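Local atomic coordinates of Chains: A (Bacteriophage sp., PDB entry 6ZNB), a protein that probably cleaves S-adenosyl-L-methionine as a phage-encoded SAM lyase, found in an assembly of three chains. Residues Ser12-Val17 with Gln73-Asp78. Sequence-based numbering, arbitrary orientation.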
loop_
_atom_site.group_PDB
_atom_site.type_symbol
_atom_site.label_atom_id
_atom_site.label_comp_id
_atom_site.label_asym_id
_atom_site.label_seq_id
_atom_site.Cartn_x
_atom_site.Cartn_y
_atom_site.Cartn_z
ATOM N N SER A 12 -11.260 8.637 0.951
ATOM C CA SER A 12 -9.871 8.592 1.377
ATOM C C SER A 12 -9.011 9.257 0.313
ATOM O O SER A 12 -9.417 9.400 -0.844
ATOM C CB SER A 12 -9.397 7.153 1.630
ATOM O OG SER A 12 -9.734 6.302 0.547
ATOM N N ALA A 13 -7.815 9.669 0.720
ATOM C CA ALA A 13 -6.889 10.335 -0.180
ATOM C C ALA A 13 -5.486 9.795 0.049
ATOM O O ALA A 13 -5.169 9.261 1.115
ATOM C CB ALA A 13 -6.910 11.858 0.009
ATOM N N ARG A 14 -4.648 9.931 -0.975
ATOM C CA ARG A 14 -3.252 9.525 -0.905
ATOM C C ARG A 14 -2.385 10.621 -1.506
ATOM O O ARG A 14 -2.662 11.101 -2.610
ATOM C CB ARG A 14 -3.021 8.190 -1.624
ATOM C CG ARG A 14 -3.935 7.073 -1.141
ATOM C CD ARG A 14 -3.266 5.711 -1.204
ATOM N NE ARG A 14 -2.683 5.437 -2.514
ATOM C CZ ARG A 14 -2.567 4.221 -3.037
ATOM N NH1 ARG A 14 -2.998 3.163 -2.361
ATOM N NH2 ARG A 14 -2.025 4.061 -4.237
ATOM N N ILE A 15 -1.349 11.020 -0.773
ATOM C CA ILE A 15 -0.437 12.079 -1.190
ATOM C C ILE A 15 0.972 11.510 -1.236
ATOM O O ILE A 15 1.450 10.943 -0.246
ATOM C CB ILE A 15 -0.504 13.293 -0.246
ATOM C CG1 ILE A 15 -1.901 13.914 -0.270
ATOM C CG2 ILE A 15 0.549 14.322 -0.627
ATOM C CD1 ILE A 15 -2.135 14.921 0.835
ATOM N N PHE A 16 1.635 11.665 -2.379
ATOM C CA PHE A 16 2.984 11.158 -2.595
ATOM C C PHE A 16 3.956 12.331 -2.615
ATOM O O PHE A 16 3.809 13.249 -3.428
ATOM C CB PHE A 16 3.066 10.362 -3.897
ATOM C CG PHE A 16 2.044 9.266 -3.998
ATOM C CD1 PHE A 16 0.800 9.508 -4.557
ATOM C CD2 PHE A 16 2.326 7.994 -3.527
ATOM C CE1 PHE A 16 -0.144 8.501 -4.647
ATOM C CE2 PHE A 16 1.387 6.983 -3.615
ATOM C CZ PHE A 16 0.150 7.237 -4.176
ATOM N N VAL A 17 4.943 12.297 -1.722
ATOM C CA VAL A 17 5.905 13.380 -1.557
ATOM C C VAL A 17 7.309 12.808 -1.664
ATOM O O VAL A 17 7.660 11.876 -0.934
ATOM C CB VAL A 17 5.727 14.105 -0.208
ATOM C CG1 VAL A 17 6.706 15.261 -0.098
ATOM C CG2 VAL A 17 4.296 14.595 -0.051
ATOM N N GLN A 73 4.369 7.916 1.190
ATOM C CA GLN A 73 2.967 7.778 0.827
ATOM C C GLN A 73 2.117 8.135 2.040
ATOM O O GLN A 73 2.220 7.485 3.087
ATOM C CB GLN A 73 2.669 6.357 0.351
ATOM C CG GLN A 73 1.253 6.141 -0.152
ATOM C CD GLN A 73 1.006 4.704 -0.572
ATOM O OE1 GLN A 73 1.939 3.910 -0.684
ATOM N NE2 GLN A 73 -0.256 4.365 -0.806
ATOM N N ILE A 74 1.289 9.168 1.904
ATOM C CA ILE A 74 0.435 9.651 2.983
ATOM C C ILE A 74 -0.986 9.176 2.725
ATOM O O ILE A 74 -1.529 9.387 1.634
ATOM C CB ILE A 74 0.490 11.184 3.092
ATOM C CG1 ILE A 74 1.942 11.661 3.125
ATOM C CG2 ILE A 74 -0.268 11.658 4.323
ATOM C CD1 ILE A 74 2.090 13.160 3.203
ATOM N N ILE A 75 -1.592 8.538 3.723
ATOM C CA ILE A 75 -2.950 8.014 3.623
ATOM C C ILE A 75 -3.831 8.781 4.601
ATOM O O ILE A 75 -3.549 8.818 5.806
ATOM C CB ILE A 75 -3.000 6.503 3.900
ATOM C CG1 ILE A 75 -2.008 5.751 3.006
ATOM C CG2 ILE A 75 -4.408 5.969 3.697
ATOM C CD1 ILE A 75 -0.688 5.440 3.671
ATOM N N ILE A 76 -4.897 9.387 4.083
ATOM C CA ILE A 76 -5.830 10.185 4.870
ATOM C C ILE A 76 -7.218 9.577 4.733
ATOM O O ILE A 76 -7.655 9.263 3.620
ATOM C CB ILE A 76 -5.835 11.656 4.414
ATOM C CG1 ILE A 76 -4.472 12.298 4.660
ATOM C CG2 ILE A 76 -6.930 12.438 5.129
ATOM C CD1 ILE A 76 -4.284 13.590 3.912
ATOM N N ILE A 77 -7.910 9.417 5.860
ATOM C CA ILE A 77 -9.279 8.918 5.886
ATOM C C ILE A 77 -10.198 10.045 6.340
ATOM O O ILE A 77 -9.836 10.844 7.214
ATOM C CB ILE A 77 -9.420 7.682 6.798
ATOM C CG1 ILE A 77 -8.413 6.600 6.398
ATOM C CG2 ILE A 77 -10.834 7.119 6.727
ATOM C CD1 ILE A 77 -7.193 6.528 7.294
ATOM N N ASP A 78 -11.386 10.112 5.737
ATOM C CA ASP A 78 -12.371 11.155 6.029
ATOM C C ASP A 78 -13.093 10.815 7.336
ATOM O O ASP A 78 -14.257 10.409 7.369
ATOM C CB ASP A 78 -13.338 11.299 4.859
ATOM C CG ASP A 78 -14.163 12.573 4.922
ATOM O OD1 ASP A 78 -14.036 13.328 5.906
ATOM O OD2 ASP A 78 -14.933 12.825 3.970
#
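Gln73 swings CG away from its backbone nitrogen (chi1 -176°) and stays straight beyond it, so that the chain runs alongside Phe16 and ends at Arg14; the CG atoms of Phe16 and Arg14 both lie beside their backbone N. Gln73 and Phe16 point in the same direction: CG of Gln73 lies 3.6 Å from CE2 of Phe16, an oblique approach, with amide and ring planes 33° apart. At its end, NE2 of Gln73 sits over one face of the Arg14 guanidinium, offset toward the rim and 3.2 Å from NE of Arg14, the two planes standing 71° apart. As modelled, two donors meet here, so no hydrogen bond is assigned, and at 2.8 Å resolution the amide's orientation is uncertain. The backbones pair in antiparallel register. Ala13 and Ile76 form one hydrogen-bonded pair, Ile15 and Ile74 the next; each pair exchanges two N-H...O bonds, Ile74 N to Ile15 O measuring 2.8 Å. These are neighbouring strands of an antiparallel sheet: 106-113 bonds to the far edge of 12-17, and 49-58 borders 73-77. Ala13, Ile15, Ile74 and Ile76 share the face that helices 29-42 and 84-101 cover, where Val91, Leu94 and Leu98 pack on them. Within that layer CD1 of Ile15 meets CD1 of Ile76 at 4.0 Å, while CG2 of Val17 reaches CD1 of Ile74 at 4.2 Å.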